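Malate synthase (Haloferax volcanii, PDB 3OYZ) catalyses the magnesium-dependent condensation of acetyl-CoA with glyoxylate, followed by hydrolysis of malyl-CoA, to give malate and CoA in the glyoxylate cycle. Local coordinates at residues 140-143 with 147-150; 64-69 with 103-108. All coordinates share one frame; numbering follows the deposited sequence.

Overall arrangement
From the N terminus, strand 13-18, helix 29-36 and strand 45-49 precede helix 59-73, which interaction 2 sets against the end of helix 92-105, closing a loop that contains strand 80-81. The chain then runs through strand 118-121 into helix 127-143. Interaction 1 closes a much shorter loop, holding the end of this helix to the turn that leads into strand 152-157. The two contacts follow in series, neither enclosing nor crossing the other, with centres about 16 Å apart. They meet at the end of helix 92-105 and the residue after it: V140 packs against L103 and T106, and E143 against L103. Three successive outer helices of the TIM barrel, 59-73, 92-105 and 127-143, are thus joined side by side.

Interaction 1 of 2, residues 140-143 with 147-150; sequences VEHE and DEGS
E141 sends its CG anti to its own carbonyl carbon (chi1 -64°), and the extended chain beyond carries the carboxylate from the last turn of helix 127-143 to the backbone of the type II beta turn D147-S150. This is a helix-to-strand connection of the TIM barrel, the turn lying just ahead of strand 152-157. G149 N donates to E141 OE1 at 2.8 Å along a nearly straight line (173°), arriving from above the carboxylate plane. The other oxygen, OE2, accepts from L151 N and forms a salt bridge with R182, so a buried acid has both oxygens occupied; glutamate suits the place because it has the length to reach the turn and a charge for the arginine. With an alanine here, the N-H of G149 would probably lose its acceptor and R182 its carboxylate mate, leaving the turn less firmly tied to the helix. Glycine suits position 149, whose positive phi would jam a CB against the preceding carbonyl oxygen. The turn is also braced from within: D147 O accepts from S150 N and from S150 OG, the hydroxyl lying in the carbonyl plane on a lone pair. Farther out on the surface, E148 stretches with CG anti to its backbone nitrogen toward the imidazole of H142. The ring and carboxylate planes stand 53° apart, and H142 NE2, donating nearly within its ring plane, meets E148 OE1 on its anti side at 2.8 Å, tilted somewhat out of the carboxylate plane.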
ATOM      1  N   VAL A 140     -19.482  -4.901  30.982  1.00 34.51           N
ATOM      2  CA  VAL A 140     -20.792  -4.249  30.792  1.00 35.95           C
ATOM      3  C   VAL A 140     -21.916  -5.219  30.557  1.00 37.30           C
ATOM      4  O   VAL A 140     -22.939  -5.139  31.280  1.00 38.70           O
ATOM      5  CB  VAL A 140     -20.724  -3.200  29.662  1.00 36.18           C
ATOM      6  CG1 VAL A 140     -22.127  -2.816  29.232  1.00 37.65           C
ATOM      7  CG2 VAL A 140     -19.846  -2.052  30.085  1.00 34.71           C
ATOM      8  N   GLU A 141     -21.789  -6.112  29.570  1.00 35.32           N
ATOM      9  CA  GLU A 141     -22.713  -7.217  29.350  1.00 35.97           C
ATOM     10  C   GLU A 141     -23.085  -8.023  30.586  1.00 38.41           C
ATOM     11  O   GLU A 141     -24.275  -8.270  30.890  1.00 37.64           O
ATOM     12  CB  GLU A 141     -22.310  -8.169  28.204  1.00 32.97           C
ATOM     13  CG  GLU A 141     -22.321  -7.400  26.868  1.00 35.03           C
ATOM     14  CD  GLU A 141     -21.566  -8.146  25.743  1.00 38.76           C
ATOM     15  OE1 GLU A 141     -20.704  -9.024  26.037  1.00 36.76           O
ATOM     16  OE2 GLU A 141     -21.804  -7.819  24.562  1.00 35.21           O
ATOM     17  N   HIS A 142     -22.054  -8.478  31.282  1.00 35.91           N
ATOM     18  CA  HIS A 142     -22.300  -9.295  32.464  1.00 39.60           C
ATOM     19  C   HIS A 142     -22.936  -8.451  33.591  1.00 39.39           C
ATOM     20  O   HIS A 142     -23.819  -8.938  34.278  1.00 40.92           O
ATOM     21  CB  HIS A 142     -21.028  -9.995  32.954  1.00 37.68           C
ATOM     22  CG  HIS A 142     -20.704 -11.230  32.156  1.00 42.48           C
ATOM     23  ND1 HIS A 142     -21.021 -12.499  32.584  1.00 45.09           N
ATOM     24  CD2 HIS A 142     -20.226 -11.370  30.893  1.00 41.88           C
ATOM     25  CE1 HIS A 142     -20.666 -13.378  31.658  1.00 47.45           C
ATOM     26  NE2 HIS A 142     -20.193 -12.712  30.614  1.00 43.18           N
ATOM     27  N   GLU A 143     -22.510  -7.221  33.784  1.00 38.59           N
ATOM     28  CA  GLU A 143     -23.007  -6.379  34.863  1.00 41.68           C
ATOM     29  C   GLU A 143     -24.516  -6.116  34.624  1.00 44.10           C
ATOM     30  O   GLU A 143     -25.248  -5.928  35.589  1.00 44.24           O
ATOM     31  CB  GLU A 143     -22.279  -5.039  34.963  1.00 41.41           C
ATOM     32  CG  GLU A 143     -20.904  -5.182  35.598  1.00 47.45           C
ATOM     33  CD  GLU A 143     -20.981  -5.798  37.005  1.00 58.25           C
ATOM     34  OE1 GLU A 143     -21.756  -5.220  37.809  1.00 53.88           O
ATOM     35  OE2 GLU A 143     -20.322  -6.833  37.307  1.00 50.76           O
ATOM     36  N   ASP A 147     -26.814 -10.609  26.858  1.00 40.43           N
ATOM     37  CA  ASP A 147     -26.152 -11.833  26.422  1.00 44.35           C
ATOM     38  C   ASP A 147     -24.672 -11.512  26.090  1.00 42.60           C
ATOM     39  O   ASP A 147     -24.351 -10.437  25.564  1.00 38.10           O
ATOM     40  CB  ASP A 147     -26.826 -12.419  25.189  1.00 45.03           C
ATOM     41  CG  ASP A 147     -28.217 -12.984  25.476  1.00 53.66           C
ATOM     42  OD1 ASP A 147     -28.434 -13.786  26.423  1.00 59.16           O
ATOM     43  OD2 ASP A 147     -29.091 -12.692  24.634  1.00 55.33           O
ATOM     44  N   GLU A 148     -23.771 -12.401  26.498  1.00 43.38           N
ATOM     45  CA  GLU A 148     -22.368 -12.243  26.116  1.00 45.29           C
ATOM     46  C   GLU A 148     -22.188 -12.044  24.605  1.00 44.29           C
ATOM     47  O   GLU A 148     -22.784 -12.773  23.801  1.00 46.17           O
ATOM     48  CB  GLU A 148     -21.530 -13.439  26.592  1.00 47.03           C
ATOM     49  CG  GLU A 148     -20.020 -13.074  26.590  1.00 51.76           C
ATOM     50  CD  GLU A 148     -19.172 -14.122  27.304  1.00 56.70           C
ATOM     51  OE1 GLU A 148     -18.790 -13.873  28.462  1.00 54.88           O
ATOM     52  OE2 GLU A 148     -18.961 -15.216  26.741  1.00 60.55           O
ATOM     53  N   GLY A 149     -21.476 -10.998  24.189  1.00 42.30           N
ATOM     54  CA  GLY A 149     -21.190 -10.816  22.746  1.00 40.84           C
ATOM     55  C   GLY A 149     -22.282 -10.041  22.018  1.00 41.43           C
ATOM     56  O   GLY A 149     -22.206  -9.776  20.826  1.00 39.11           O
ATOM     57  N   SER A 150     -23.329  -9.633  22.733  1.00 40.39           N
ATOM     58  CA  SER A 150     -24.464  -9.013  22.043  1.00 39.37           C
ATOM     59  C   SER A 150     -24.212  -7.546  21.684  1.00 38.31           C
ATOM     60  O   SER A 150     -24.803  -7.016  20.720  1.00 38.29           O
ATOM     61  CB  SER A 150     -25.729  -9.169  22.907  1.00 41.22           C
ATOM     62  OG  SER A 150     -25.626  -8.381  24.089  1.00 41.28           O
TER

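Interaction 2 of 2, residues 64-69 with 103-108; sequences ENIVEV and LDITDP
I105, near the end of helix 92-105, packs against I66 and V67 of helix 59-73. From its CB the side chain forks. The CG2 methyl lies 4.0 Å from I66 CG2, while CG1, placed anti to the carbonyl carbon (chi1 -64°), passes V67 CG2 at 3.9 Å. Beyond CG1, the terminal CD1 comes to I66, 4.0 Å from its CG2 and close to its CD1 as well. The other side of the fit belongs to V67: its CG2 sits 3.7 Å from I105 CA, so the valine methyl packs on backbone as well as side chain. The short branch of valine suits this close approach, where the CA atoms of V67 and I105 are 5.6 Å apart, and the longer isoleucine chains meet each other through their methyls. No hydrogen bond crosses the interface; the contact is apolar and largely buried. I105 also touches I116 and F119, the latter on strand 118-121, which places its side chain between the neighbouring helix and the barrel wall. Such aliphatic packing between neighbouring helices outside a parallel sheet is characteristic of the TIM barrel, here with I66 about 8 Å, side chain to side chain, from the glyoxylate-binding R84.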
ATOM      1  N   GLU A  64     -25.959  11.339  29.204  1.00 43.73           N
ATOM      2  CA  GLU A  64     -27.400  11.396  29.618  1.00 46.45           C
ATOM      3  C   GLU A  64     -28.324  11.619  28.434  1.00 43.03           C
ATOM      4  O   GLU A  64     -29.281  10.855  28.258  1.00 44.73           O
ATOM      5  CB  GLU A  64     -27.652  12.406  30.757  1.00 47.67           C
ATOM      6  CG  GLU A  64     -27.138  11.793  32.055  1.00 55.61           C
ATOM      7  CD  GLU A  64     -26.747  12.853  33.083  1.00 70.37           C
ATOM      8  OE1 GLU A  64     -26.835  14.072  32.769  1.00 74.87           O
ATOM      9  OE2 GLU A  64     -26.324  12.470  34.203  1.00 76.17           O
ATOM     10  N   ASN A  65     -27.925  12.531  27.547  1.00 43.13           N
ATOM     11  CA  ASN A  65     -28.743  12.801  26.360  1.00 42.14           C
ATOM     12  C   ASN A  65     -28.892  11.564  25.532  1.00 42.81           C
ATOM     13  O   ASN A  65     -29.992  11.274  25.030  1.00 42.08           O
ATOM     14  CB  ASN A  65     -28.169  13.943  25.511  1.00 42.43           C
ATOM     15  CG  ASN A  65     -28.394  15.268  26.162  1.00 46.75           C
ATOM     16  OD1 ASN A  65     -29.081  15.271  27.168  1.00 40.93           O
ATOM     17  ND2 ASN A  65     -27.732  16.338  25.739  1.00 46.11           N
ATOM     18  N   ILE A  66     -27.778  10.822  25.388  1.00 40.45           N
ATOM     19  CA  ILE A  66     -27.863   9.548  24.691  1.00 38.64           C
ATOM     20  C   ILE A  66     -28.874   8.612  25.296  1.00 38.44           C
ATOM     21  O   ILE A  66     -29.664   7.965  24.605  1.00 40.53           O
ATOM     22  CB  ILE A  66     -26.432   8.788  24.672  1.00 40.30           C
ATOM     23  CG1 ILE A  66     -25.515   9.491  23.687  1.00 39.64           C
ATOM     24  CG2 ILE A  66     -26.655   7.346  24.251  1.00 38.13           C
ATOM     25  CD1 ILE A  66     -23.930   9.139  23.840  1.00 40.62           C
ATOM     26  N   VAL A  67     -28.823   8.430  26.601  1.00 40.74           N
ATOM     27  CA  VAL A  67     -29.822   7.545  27.220  1.00 43.35           C
ATOM     28  C   VAL A  67     -31.273   8.041  26.988  1.00 43.45           C
ATOM     29  O   VAL A  67     -32.169   7.282  26.601  1.00 43.10           O
ATOM     30  CB  VAL A  67     -29.637   7.366  28.739  1.00 44.07           C
ATOM     31  CG1 VAL A  67     -30.844   6.589  29.350  1.00 46.59           C
ATOM     32  CG2 VAL A  67     -28.372   6.631  29.067  1.00 43.65           C
ATOM     33  N   GLU A  68     -31.467   9.335  27.182  1.00 46.56           N
ATOM     34  CA  GLU A  68     -32.812   9.962  27.045  1.00 47.97           C
ATOM     35  C   GLU A  68     -33.395   9.862  25.636  1.00 47.69           C
ATOM     36  O   GLU A  68     -34.514   9.336  25.473  1.00 49.27           O
ATOM     37  CB  GLU A  68     -32.666  11.423  27.475  1.00 49.23           C
ATOM     38  CG  GLU A  68     -33.949  12.183  27.847  1.00 57.46           C
ATOM     39  CD  GLU A  68     -33.767  13.692  27.754  1.00 64.80           C
ATOM     40  OE1 GLU A  68     -32.766  14.290  28.207  1.00 68.92           O
ATOM     41  OE2 GLU A  68     -34.674  14.330  27.188  1.00 72.30           O
ATOM     42  N   VAL A  69     -32.644  10.307  24.617  1.00 44.54           N
ATOM     43  CA  VAL A  69     -33.133  10.188  23.246  1.00 44.00           C
ATOM     44  C   VAL A  69     -33.364   8.778  22.749  1.00 43.73           C
ATOM     45  O   VAL A  69     -34.401   8.483  22.119  1.00 42.56           O
ATOM     46  CB  VAL A  69     -32.273  10.930  22.233  1.00 44.39           C
ATOM     47  CG1 VAL A  69     -32.792  10.642  20.823  1.00 43.30           C
ATOM     48  CG2 VAL A  69     -32.168  12.422  22.615  1.00 47.04           C
ATOM     49  N   LEU A 103     -21.262   1.785  30.646  1.00 36.33           N
ATOM     50  CA  LEU A 103     -21.950   1.077  31.706  1.00 40.33           C
ATOM     51  C   LEU A 103     -23.309   1.820  32.038  1.00 41.13           C
ATOM     52  O   LEU A 103     -24.350   1.169  32.175  1.00 43.94           O
ATOM     53  CB  LEU A 103     -21.009   1.052  32.904  1.00 40.11           C
ATOM     54  CG  LEU A 103     -21.376   0.204  34.130  1.00 47.83           C
ATOM     55  CD1 LEU A 103     -21.510  -1.303  33.853  1.00 44.17           C
ATOM     56  CD2 LEU A 103     -20.388   0.497  35.268  1.00 50.46           C
ATOM     57  N   ASP A 104     -23.289   3.140  32.180  1.00 43.17           N
ATOM     58  CA  ASP A 104     -24.507   3.978  32.406  1.00 43.59           C
ATOM     59  C   ASP A 104     -25.526   3.816  31.289  1.00 45.29           C
ATOM     60  O   ASP A 104     -26.705   3.482  31.532  1.00 46.00           O
ATOM     61  CB  ASP A 104     -24.150   5.478  32.452  1.00 43.81           C
ATOM     62  CG  ASP A 104     -23.280   5.843  33.623  1.00 44.66           C
ATOM     63  OD1 ASP A 104     -23.249   5.042  34.586  1.00 52.43           O
ATOM     64  OD2 ASP A 104     -22.633   6.926  33.587  1.00 50.86           O
ATOM     65  N   ILE A 105     -25.061   3.984  30.047  1.00 44.10           N
ATOM     66  CA  ILE A 105     -25.927   3.887  28.881  1.00 41.79           C
ATOM     67  C   ILE A 105     -26.642   2.550  28.793  1.00 43.90           C
ATOM     68  O   ILE A 105     -27.811   2.538  28.368  1.00 41.29           O
ATOM     69  CB  ILE A 105     -25.205   4.294  27.593  1.00 42.28           C
ATOM     70  CG1 ILE A 105     -24.827   5.769  27.725  1.00 40.36           C
ATOM     71  CG2 ILE A 105     -26.023   3.996  26.370  1.00 38.92           C
ATOM     72  CD1 ILE A 105     -23.732   6.240  26.740  1.00 49.80           C
ATOM     73  N   THR A 106     -26.029   1.435  29.210  1.00 39.82           N
ATOM     74  CA  THR A 106     -26.710   0.154  28.975  1.00 40.90           C
ATOM     75  C   THR A 106     -27.511  -0.324  30.180  1.00 40.05           C
ATOM     76  O   THR A 106     -28.008  -1.445  30.203  1.00 40.60           O
ATOM     77  CB  THR A 106     -25.669  -0.985  28.670  1.00 39.92           C
ATOM     78  OG1 THR A 106     -24.641  -0.842  29.656  1.00 42.78           O
ATOM     79  CG2 THR A 106     -24.987  -0.720  27.317  1.00 41.34           C
ATOM     80  N   ASP A 107     -27.593   0.463  31.234  1.00 44.22           N
ATOM     81  CA  ASP A 107     -28.443   0.054  32.374  1.00 47.73           C
ATOM     82  C   ASP A 107     -29.844  -0.234  31.811  1.00 48.50           C
ATOM     83  O   ASP A 107     -30.433   0.673  31.255  1.00 50.21           O
ATOM     84  CB  ASP A 107     -28.497   1.228  33.354  1.00 48.06           C
ATOM     85  CG  ASP A 107     -29.336   0.952  34.602  1.00 51.92           C
ATOM     86  OD1 ASP A 107     -30.072  -0.065  34.684  1.00 55.60           O
ATOM     87  OD2 ASP A 107     -29.199   1.803  35.506  1.00 52.72           O
ATOM     88  N   PRO A 108     -30.366  -1.466  31.895  1.00 48.72           N
ATOM     89  CA  PRO A 108     -31.593  -1.902  31.236  1.00 50.88           C
ATOM     90  C   PRO A 108     -32.863  -1.230  31.847  1.00 53.75           C
ATOM     91  O   PRO A 108     -33.870  -1.068  31.163  1.00 51.70           O
ATOM     92  CB  PRO A 108     -31.641  -3.403  31.560  1.00 50.76           C
ATOM     93  CG  PRO A 108     -30.236  -3.754  31.878  1.00 51.58           C
ATOM     94  CD  PRO A 108     -29.805  -2.562  32.703  1.00 50.82           C
TER